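Local coordinates for sperm-specific class P protein 34 (Caenorhabditis elegans, PDB 1M1S) that is of unknown function but belongs to the major sperm protein family, whose immunoglobulin-like domain it adopts, and is probably specific to sperm, at residues 29-34 with 39-44; 51-56 with 80-85; 68-73 with 111-116. One frame throughout, in Å; residues are numbered along the deposited sequence.

Contact 1. Residues 29-34 with 39-44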
loop_
_atom_site.group_PDB
_atom_site.type_symbol
_atom_site.label_atom_id
_atom_site.label_comp_id
_atom_site.label_asym_id
_atom_site.label_seq_id
_atom_site.Cartn_x
_atom_site.Cartn_y
_atom_site.Cartn_z
ATOM N N HIS A 29 7.636 4.106 -1.328
ATOM C CA HIS A 29 6.905 3.710 -2.526
ATOM C C HIS A 29 5.927 4.776 -2.997
ATOM O O HIS A 29 5.376 5.527 -2.207
ATOM C CB HIS A 29 6.208 2.361 -2.326
ATOM C CG HIS A 29 7.133 1.256 -1.917
ATOM N ND1 HIS A 29 7.496 0.227 -2.758
ATOM C CD2 HIS A 29 7.793 1.037 -0.754
ATOM C CE1 HIS A 29 8.344 -0.573 -2.137
ATOM N NE2 HIS A 29 8.538 -0.101 -0.919
ATOM N N ASN A 30 5.737 4.839 -4.300
ATOM C CA ASN A 30 4.848 5.805 -4.903
ATOM C C ASN A 30 3.584 5.085 -5.364
ATOM O O ASN A 30 3.658 4.207 -6.212
ATOM C CB ASN A 30 5.575 6.427 -6.108
ATOM C CG ASN A 30 4.800 7.562 -6.773
ATOM O OD1 ASN A 30 3.675 7.890 -6.367
ATOM N ND2 ASN A 30 5.403 8.168 -7.809
ATOM N N ILE A 31 2.432 5.398 -4.781
ATOM C CA ILE A 31 1.194 4.769 -5.244
ATOM C C ILE A 31 0.575 5.802 -6.181
ATOM O O ILE A 31 0.216 6.889 -5.741
ATOM C CB ILE A 31 0.230 4.442 -4.081
ATOM C CG1 ILE A 31 0.919 3.506 -3.102
ATOM C CG2 ILE A 31 -1.046 3.784 -4.598
ATOM C CD1 ILE A 31 0.111 3.207 -1.868
ATOM N N THR A 32 0.545 5.507 -7.477
ATOM C CA THR A 32 -0.019 6.451 -8.441
ATOM C C THR A 32 -1.342 6.030 -9.032
ATOM O O THR A 32 -1.550 4.858 -9.331
ATOM C CB THR A 32 0.972 6.806 -9.558
ATOM O OG1 THR A 32 1.645 5.632 -10.012
ATOM C CG2 THR A 32 1.981 7.769 -9.040
ATOM N N SER A 33 -2.244 6.999 -9.161
ATOM C CA SER A 33 -3.581 6.753 -9.684
ATOM C C SER A 33 -3.692 6.831 -11.205
ATOM O O SER A 33 -2.907 7.499 -11.867
ATOM C CB SER A 33 -4.559 7.739 -9.053
ATOM O OG SER A 33 -5.888 7.485 -9.472
ATOM N N GLU A 34 -4.681 6.142 -11.758
ATOM C CA GLU A 34 -4.904 6.169 -13.191
ATOM C C GLU A 34 -6.365 6.434 -13.479
ATOM O O GLU A 34 -6.753 6.526 -14.641
ATOM C CB GLU A 34 -4.501 4.855 -13.841
ATOM C CG GLU A 34 -3.020 4.604 -13.944
ATOM C CD GLU A 34 -2.314 5.489 -14.957
ATOM O OE1 GLU A 34 -2.965 6.324 -15.624
ATOM O OE2 GLU A 34 -1.087 5.345 -15.100
ATOM N N LEU A 39 -9.433 7.765 -5.264
ATOM C CA LEU A 39 -9.282 6.427 -4.703
ATOM C C LEU A 39 -8.952 6.424 -3.205
ATOM O O LEU A 39 -8.378 7.380 -2.656
ATOM C CB LEU A 39 -8.199 5.644 -5.462
ATOM C CG LEU A 39 -8.287 5.434 -6.972
ATOM C CD1 LEU A 39 -6.971 4.866 -7.455
ATOM C CD2 LEU A 39 -9.448 4.526 -7.336
ATOM N N ALA A 40 -9.340 5.330 -2.559
ATOM C CA ALA A 40 -9.093 5.113 -1.150
ATOM C C ALA A 40 -8.271 3.849 -1.146
ATOM O O ALA A 40 -8.515 2.966 -1.947
ATOM C CB ALA A 40 -10.402 4.894 -0.416
ATOM N N PHE A 41 -7.244 3.774 -0.324
ATOM C CA PHE A 41 -6.480 2.549 -0.306
ATOM C C PHE A 41 -6.338 1.983 1.097
ATOM O O PHE A 41 -6.283 2.736 2.077
ATOM C CB PHE A 41 -5.137 2.695 -1.049
ATOM C CG PHE A 41 -4.114 3.561 -0.355
ATOM C CD1 PHE A 41 -3.245 3.019 0.593
ATOM C CD2 PHE A 41 -3.969 4.900 -0.695
ATOM C CE1 PHE A 41 -2.237 3.796 1.189
ATOM C CE2 PHE A 41 -2.959 5.694 -0.104
ATOM C CZ PHE A 41 -2.093 5.137 0.843
ATOM N N LYS A 42 -6.308 0.652 1.167
ATOM C CA LYS A 42 -6.163 -0.097 2.407
ATOM C C LYS A 42 -4.908 -0.940 2.288
ATOM O O LYS A 42 -4.746 -1.638 1.297
ATOM C CB LYS A 42 -7.352 -1.027 2.588
ATOM C CG LYS A 42 -7.225 -1.942 3.790
ATOM C CD LYS A 42 -8.460 -2.759 3.976
ATOM C CE LYS A 42 -8.294 -3.663 5.158
ATOM N NZ LYS A 42 -9.513 -4.474 5.447
ATOM N N VAL A 43 -4.058 -0.929 3.313
ATOM C CA VAL A 43 -2.808 -1.705 3.301
ATOM C C VAL A 43 -2.780 -2.885 4.301
ATOM O O VAL A 43 -2.725 -2.687 5.514
ATOM C CB VAL A 43 -1.598 -0.759 3.514
ATOM C CG1 VAL A 43 -0.289 -1.484 3.337
ATOM C CG2 VAL A 43 -1.687 0.378 2.550
ATOM N N LYS A 44 -2.829 -4.105 3.760
ATOM C CA LYS A 44 -2.819 -5.347 4.533
ATOM C C LYS A 44 -1.398 -5.844 4.566
ATOM O O LYS A 44 -0.783 -6.056 3.528
ATOM C CB LYS A 44 -3.749 -6.376 3.889
ATOM C CG LYS A 44 -5.147 -5.831 3.701
ATOM C CD LYS A 44 -5.961 -6.661 2.747
ATOM C CE LYS A 44 -6.780 -7.709 3.475
ATOM N NZ LYS A 44 -7.986 -8.072 2.680
#

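Contact 2. Residues 51-56 with 80-85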
loop_
_atom_site.group_PDB
_atom_site.type_symbol
_atom_site.label_atom_id
_atom_site.label_comp_id
_atom_site.label_asym_id
_atom_site.label_seq_id
_atom_site.Cartn_x
_atom_site.Cartn_y
_atom_site.Cartn_z
ATOM N N TYR A 51 8.231 -5.525 9.777
ATOM C CA TYR A 51 7.842 -4.453 8.884
ATOM C C TYR A 51 6.892 -3.464 9.547
ATOM O O TYR A 51 6.045 -3.842 10.355
ATOM C CB TYR A 51 7.203 -5.048 7.635
ATOM C CG TYR A 51 8.204 -5.784 6.783
ATOM C CD1 TYR A 51 8.262 -7.179 6.763
ATOM C CD2 TYR A 51 9.112 -5.078 5.999
ATOM C CE1 TYR A 51 9.214 -7.847 5.980
ATOM C CE2 TYR A 51 10.056 -5.737 5.225
ATOM C CZ TYR A 51 10.102 -7.114 5.216
ATOM O OH TYR A 51 11.061 -7.731 4.459
ATOM N N ARG A 52 7.086 -2.191 9.230
ATOM C CA ARG A 52 6.275 -1.099 9.734
ATOM C C ARG A 52 5.933 -0.251 8.524
ATOM O O ARG A 52 6.743 0.552 8.054
ATOM C CB ARG A 52 7.071 -0.296 10.748
ATOM C CG ARG A 52 6.534 1.099 11.048
ATOM C CD ARG A 52 7.485 1.810 12.021
ATOM N NE ARG A 52 7.724 3.230 11.733
ATOM C CZ ARG A 52 8.883 3.855 11.960
ATOM N NH1 ARG A 52 9.911 3.191 12.476
ATOM N NH2 ARG A 52 9.013 5.145 11.677
ATOM N N VAL A 53 4.734 -0.486 8.000
ATOM C CA VAL A 53 4.225 0.223 6.830
ATOM C C VAL A 53 3.301 1.409 7.227
ATOM O O VAL A 53 2.562 1.344 8.218
ATOM C CB VAL A 53 3.581 -0.780 5.848
ATOM C CG1 VAL A 53 3.296 -0.141 4.517
ATOM C CG2 VAL A 53 4.500 -1.931 5.657
ATOM N N ARG A 54 3.421 2.524 6.505
ATOM C CA ARG A 54 2.649 3.742 6.789
ATOM C C ARG A 54 2.310 4.477 5.497
ATOM O O ARG A 54 3.170 4.660 4.644
ATOM C CB ARG A 54 3.456 4.701 7.687
ATOM C CG ARG A 54 3.989 4.111 8.970
ATOM C CD ARG A 54 4.296 5.182 9.985
ATOM N NE ARG A 54 4.811 4.614 11.231
ATOM C CZ ARG A 54 4.154 3.760 12.011
ATOM N NH1 ARG A 54 2.935 3.350 11.686
ATOM N NH2 ARG A 54 4.730 3.306 13.117
ATOM N N PRO A 55 1.049 4.959 5.326
ATOM C CA PRO A 55 -0.120 4.873 6.218
ATOM C C PRO A 55 -0.761 3.511 6.033
ATOM O O PRO A 55 -0.196 2.664 5.359
ATOM C CB PRO A 55 -1.026 5.989 5.665
ATOM C CG PRO A 55 -0.324 6.563 4.450
ATOM C CD PRO A 55 0.687 5.549 4.046
ATOM N N VAL A 56 -1.898 3.261 6.675
ATOM C CA VAL A 56 -2.578 1.985 6.492
ATOM C C VAL A 56 -3.697 2.255 5.501
ATOM O O VAL A 56 -3.920 1.489 4.563
ATOM C CB VAL A 56 -3.158 1.435 7.791
ATOM C CG1 VAL A 56 -3.868 0.122 7.522
ATOM C CG2 VAL A 56 -2.059 1.235 8.792
ATOM N N ASP A 80 7.878 -11.638 2.702
ATOM C CA ASP A 80 6.556 -11.271 3.212
ATOM C C ASP A 80 5.852 -10.429 2.164
ATOM O O ASP A 80 6.443 -10.107 1.136
ATOM C CB ASP A 80 6.702 -10.491 4.510
ATOM C CG ASP A 80 7.011 -11.382 5.674
ATOM O OD1 ASP A 80 6.096 -12.094 6.113
ATOM O OD2 ASP A 80 8.166 -11.392 6.131
ATOM N N LYS A 81 4.599 -10.055 2.402
ATOM C CA LYS A 81 3.901 -9.231 1.414
ATOM C C LYS A 81 2.969 -8.183 2.014
ATOM O O LYS A 81 2.567 -8.263 3.179
ATOM C CB LYS A 81 3.095 -10.097 0.450
ATOM C CG LYS A 81 1.991 -10.883 1.140
ATOM C CD LYS A 81 1.081 -11.549 0.161
ATOM C CE LYS A 81 0.244 -12.558 0.871
ATOM N NZ LYS A 81 -0.795 -12.992 -0.062
ATOM N N ILE A 82 2.584 -7.236 1.168
ATOM C CA ILE A 82 1.671 -6.153 1.520
ATOM C C ILE A 82 0.630 -6.161 0.414
ATOM O O ILE A 82 0.984 -6.237 -0.764
ATOM C CB ILE A 82 2.383 -4.784 1.484
ATOM C CG1 ILE A 82 3.025 -4.484 2.827
ATOM C CG2 ILE A 82 1.424 -3.671 1.073
ATOM C CD1 ILE A 82 3.920 -3.317 2.751
ATOM N N VAL A 83 -0.645 -6.155 0.780
ATOM C CA VAL A 83 -1.684 -6.143 -0.235
ATOM C C VAL A 83 -2.406 -4.822 -0.160
ATOM O O VAL A 83 -3.016 -4.509 0.860
ATOM C CB VAL A 83 -2.707 -7.301 -0.058
ATOM C CG1 VAL A 83 -3.690 -7.312 -1.213
ATOM C CG2 VAL A 83 -2.001 -8.622 -0.045
ATOM N N ILE A 84 -2.327 -4.039 -1.230
ATOM C CA ILE A 84 -3.003 -2.752 -1.250
ATOM C C ILE A 84 -4.318 -2.932 -1.971
ATOM O O ILE A 84 -4.341 -3.396 -3.107
ATOM C CB ILE A 84 -2.173 -1.659 -1.960
ATOM C CG1 ILE A 84 -0.806 -1.547 -1.318
ATOM C CG2 ILE A 84 -2.860 -0.294 -1.840
ATOM C CD1 ILE A 84 0.148 -0.900 -2.205
ATOM N N GLN A 85 -5.410 -2.670 -1.261
ATOM C CA GLN A 85 -6.748 -2.752 -1.848
ATOM C C GLN A 85 -7.149 -1.318 -2.139
ATOM O O GLN A 85 -6.700 -0.411 -1.433
ATOM C CB GLN A 85 -7.757 -3.351 -0.867
ATOM C CG GLN A 85 -7.462 -4.784 -0.416
ATOM C CD GLN A 85 -8.662 -5.446 0.248
ATOM O OE1 GLN A 85 -9.463 -4.780 0.907
ATOM N NE2 GLN A 85 -8.809 -6.763 0.048
HETATM O O HOH W 1 10.430 -10.496 4.732
#

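Contact 3. Residues 68-73 with 111-116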
loop_
_atom_site.group_PDB
_atom_site.type_symbol
_atom_site.label_atom_id
_atom_site.label_comp_id
_atom_site.label_asym_id
_atom_site.label_seq_id
_atom_site.Cartn_x
_atom_site.Cartn_y
_atom_site.Cartn_z
ATOM N N LEU A 68 3.998 5.604 0.260
ATOM C CA LEU A 68 3.885 4.526 1.195
ATOM C C LEU A 68 5.232 4.308 1.856
ATOM O O LEU A 68 6.242 4.226 1.171
ATOM C CB LEU A 68 3.456 3.223 0.457
ATOM C CG LEU A 68 3.124 1.972 1.263
ATOM C CD1 LEU A 68 2.001 2.254 2.270
ATOM C CD2 LEU A 68 2.723 0.847 0.309
ATOM N N ASP A 69 5.213 4.261 3.194
ATOM C CA ASP A 69 6.398 4.051 4.003
ATOM C C ASP A 69 6.429 2.669 4.669
ATOM O O ASP A 69 5.633 2.437 5.582
ATOM C CB ASP A 69 6.559 5.163 5.032
ATOM C CG ASP A 69 6.816 6.497 4.434
ATOM O OD1 ASP A 69 7.053 6.472 3.194
ATOM O OD2 ASP A 69 6.808 7.517 5.139
ATOM N N ILE A 70 7.273 1.756 4.173
ATOM C CA ILE A 70 7.471 0.394 4.715
ATOM C C ILE A 70 8.819 0.462 5.456
ATOM O O ILE A 70 9.769 0.981 4.884
ATOM C CB ILE A 70 7.527 -0.646 3.555
ATOM C CG1 ILE A 70 6.386 -0.404 2.621
ATOM C CG2 ILE A 70 7.605 -2.030 4.065
ATOM C CD1 ILE A 70 6.384 -1.217 1.335
ATOM N N ASN A 71 8.922 -0.037 6.689
ATOM C CA ASN A 71 10.196 0.054 7.389
ATOM C C ASN A 71 10.617 -1.303 7.930
ATOM O O ASN A 71 9.943 -1.885 8.785
ATOM C CB ASN A 71 10.139 1.113 8.487
ATOM C CG ASN A 71 11.491 1.369 9.139
ATOM O OD1 ASN A 71 12.518 1.403 8.458
ATOM N ND2 ASN A 71 11.505 1.475 10.476
ATOM N N ARG A 72 11.735 -1.819 7.413
ATOM C CA ARG A 72 12.262 -3.099 7.861
ATOM C C ARG A 72 13.050 -2.914 9.150
ATOM O O ARG A 72 13.842 -1.972 9.306
ATOM C CB ARG A 72 13.140 -3.767 6.777
ATOM C CG ARG A 72 13.890 -5.044 7.191
ATOM C CD ARG A 72 12.983 -6.277 7.381
ATOM N NE ARG A 72 13.703 -7.384 8.025
ATOM C CZ ARG A 72 13.244 -8.633 8.142
ATOM N NH1 ARG A 72 12.044 -8.968 7.662
ATOM N NH2 ARG A 72 14.005 -9.576 8.693
ATOM N N LEU A 73 12.734 -3.797 10.091
ATOM C CA LEU A 73 13.338 -3.843 11.416
ATOM C C LEU A 73 14.118 -5.156 11.533
ATOM O O LEU A 73 13.893 -6.093 10.760
ATOM C CB LEU A 73 12.222 -3.828 12.463
ATOM C CG LEU A 73 11.268 -2.640 12.367
ATOM C CD1 LEU A 73 9.886 -3.029 12.849
ATOM C CD2 LEU A 73 11.838 -1.443 13.123
ATOM N N VAL A 111 2.627 -6.072 -2.967
ATOM C CA VAL A 111 4.020 -5.663 -2.932
ATOM C C VAL A 111 4.809 -6.732 -2.158
ATOM O O VAL A 111 4.478 -7.066 -1.012
ATOM C CB VAL A 111 4.181 -4.307 -2.263
ATOM C CG1 VAL A 111 5.607 -3.780 -2.455
ATOM C CG2 VAL A 111 3.121 -3.341 -2.797
ATOM N N LYS A 112 5.805 -7.313 -2.820
ATOM C CA LYS A 112 6.636 -8.336 -2.204
ATOM C C LYS A 112 7.610 -7.645 -1.283
ATOM O O LYS A 112 7.992 -6.513 -1.531
ATOM C CB LYS A 112 7.437 -9.073 -3.267
ATOM C CG LYS A 112 6.659 -9.548 -4.472
ATOM C CD LYS A 112 7.562 -10.426 -5.342
ATOM C CE LYS A 112 6.763 -11.368 -6.227
ATOM N NZ LYS A 112 7.537 -12.539 -6.726
ATOM N N LEU A 113 7.976 -8.306 -0.196
ATOM C CA LEU A 113 8.950 -7.756 0.743
ATOM C C LEU A 113 9.965 -8.871 1.073
ATOM O O LEU A 113 9.709 -9.761 1.898
ATOM C CB LEU A 113 8.254 -7.201 1.997
ATOM C CG LEU A 113 7.218 -6.067 1.837
ATOM C CD1 LEU A 113 6.553 -5.756 3.172
ATOM C CD2 LEU A 113 7.841 -4.810 1.226
ATOM N N ILE A 114 11.086 -8.846 0.352
ATOM C CA ILE A 114 12.162 -9.832 0.503
ATOM C C ILE A 114 13.258 -9.283 1.402
ATOM O O ILE A 114 13.888 -8.284 1.072
ATOM C CB ILE A 114 12.822 -10.178 -0.861
ATOM C CG1 ILE A 114 11.778 -10.639 -1.885
ATOM C CG2 ILE A 114 13.871 -11.249 -0.652
ATOM C CD1 ILE A 114 12.313 -10.702 -3.334
ATOM N N ALA A 115 13.488 -9.944 2.529
ATOM C CA ALA A 115 14.521 -9.523 3.471
ATOM C C ALA A 115 15.577 -10.595 3.467
ATOM O O ALA A 115 15.313 -11.728 3.829
ATOM C CB ALA A 115 13.941 -9.380 4.851
ATOM N N ALA A 116 16.771 -10.258 3.019
ATOM C CA ALA A 116 17.828 -11.249 2.977
ATOM C C ALA A 116 19.198 -10.672 3.252
ATOM O O ALA A 116 19.402 -10.199 4.388
ATOM C CB ALA A 116 17.806 -11.985 1.643
ATOM O OXT ALA A 116 20.064 -10.738 2.349
#

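Contact 1. Residues 29-34 with 39-44
The ring of Phe-41 carries the terminal methyl of Ile-31 on one face, while CG2 of Val-43, from its own strand, sits at the ring edge in the plane. CD1 of Ile-31 stands 4.0 Å from the centroid of the Phe-41 ring and only 15° off its normal, the geometry of a CH-pi contact. It is displaced a little toward the rim, so that its nearest ring atom is Phe-41 CE1, with Ile-31 CD1 to Phe-41 CE1 measuring 3.9 Å. In Phe-41, CG between the backbone N and the carbonyl carbon (chi1 70°) carries the ring across toward Ile-31, and chi2 sets its face to the methyl. On Ile-31, CG1 lies anti to the carbonyl carbon and the branch then runs out extended (chi2 175°), sending CD1 ahead of the rest of the side chain.

No hydrogen bond joins 29-34 to 39-44, and the CA atoms of Ile-31 and Phe-41 are 9.4 Å apart. The example illustrates how the immunoglobulin-like sandwich of the major sperm protein family is filled: the backbone of 25-33 bonds to strands 65-72 and 11-20, that of 38-45 neighbours 51-60 and 79-89, and side chains alone span the interior between them. Val-60 of strand 51-60 touches both Phe-41 and Ser-33.

Nearer the end of strand 25-33 the backbones draw together, to 7.6 Å between the CA atoms of Ser-33 and Leu-39. Here a polar atom meets a methyl: OG of Ser-33 is 3.5 Å from CD1 of Leu-39. That hydroxyl also makes a weak hydrogen bond with the backbone N of Ser-35, so its buried oxygen is not left wholly to hydrocarbon. Ile-11 and Glu-88 touch the side chain of Leu-39.

Contact 2. Residues 51-56 with 80-85
In Val-53, CG1 points opposite the backbone N (chi1 -168°) and CG2 lies beside it, while Ile-82 swings CG1 anti to the carbonyl carbon and keeps its chain extended, and the two side chains meet tip to tip. They do so inside the immunoglobulin-like sandwich of the family, where strands 51-60 and 79-89 are separated in the sheet order by 38-45 and exchange no hydrogen bond in these segments. CD1 of Ile-82 sits in the fork of the valine, 3.7 Å from Val-53 CG1 and 3.3 Å from Val-53 CG2. The second distance is shorter than a usual carbon contact, and its exact value is doubtful. Leu-68 and Ile-70 touch Val-53 from strand 65-72.

At the other pair, Tyr-51 offers its ring edge to Asp-80, with ring and carboxylate planes 70° apart. CE1 of Tyr-51 lies 3.7 Å from OD2 of Asp-80, whose OD1 is hydrogen-bonded to OG of Ser-46. A water in the ring plane completes the link, hydrogen-bonded at 2.8 Å to Tyr-51 OH and at the same distance to Asp-80 OD2.

Contact 3. Residues 68-73 with 111-116
The guanidinium of Arg-72, gripped by two backbone carbonyls, lies flat against the methyl of Ala-115. Its NH2 is hydrogen-bonded to O of Pro-76 and its NE to O of Ala-22, and these two bonds, made from different nitrogens, should fix the rotation of the group. CB of Ala-115 stands over the centre of one face, 3.4 Å above the plane. The nearest approaches, Arg-72 CZ and Arg-72 NH1, are each 3.4 Å from Ala-115 CB, a close approach of the methyl to the flat group. Arg-72 leaves the backbone with CG anti to N and then bends at chi2 (72°), a turn that carries the rest of the chain across to the other strand. A leucine in its place would probably leave the carbonyls of Ala-22 and Pro-76 without these donors and the Ala-115 methyl without its flat seat.

As a case of how the two layers of the family's immunoglobulin-like sandwich face each other, strands 65-72 and 107-115 meet by side chains only, with no hydrogen bond between the two segments and 8.1 Å between the CA atoms of Arg-72 and Ala-115. Two residues back on each strand the contact becomes wholly apolar.

There Ile-70 and Leu-113 cross obliquely, each using two methyls. CD1 of Ile-70 touches CD2 of Leu-113 at 3.9 Å, and the Ile-70 CG2 branch lies against both ends of the leucine fork, 4.0 Å from Leu-113 CD1 and 4.0 Å from Leu-113 CD2. Tyr-20 of strand 11-20 touches Ile-70, Leu-113 and Arg-72 alike, bridging the apolar and charged parts of the contact, and Ile-82 of strand 79-89 packs on both Ile-70 and Leu-113.

How the contacts relate
All three contacts fill one sandwich interior. Contacts 2 and 3 have centres about 8 Å apart, contacts 1 and 2 about 10 Å, and contacts 1 and 3 about 16 Å. Contact 1 closes before the others open along the chain, whereas the segments of contacts 2 and 3 alternate, as strands 51-60, 65-72, 79-89 and 107-115 follow in turn. Backbone hydrogen bonds pair the strands side by side: His-29 with Leu-68, Val-43 with Val-56, Lys-44 with Val-83, and Asp-80 with Leu-113. Each segment thus pairs with a strand belonging to another contact, and the side chains join what that pairing leaves separate, giving a compact single domain built largely of strands.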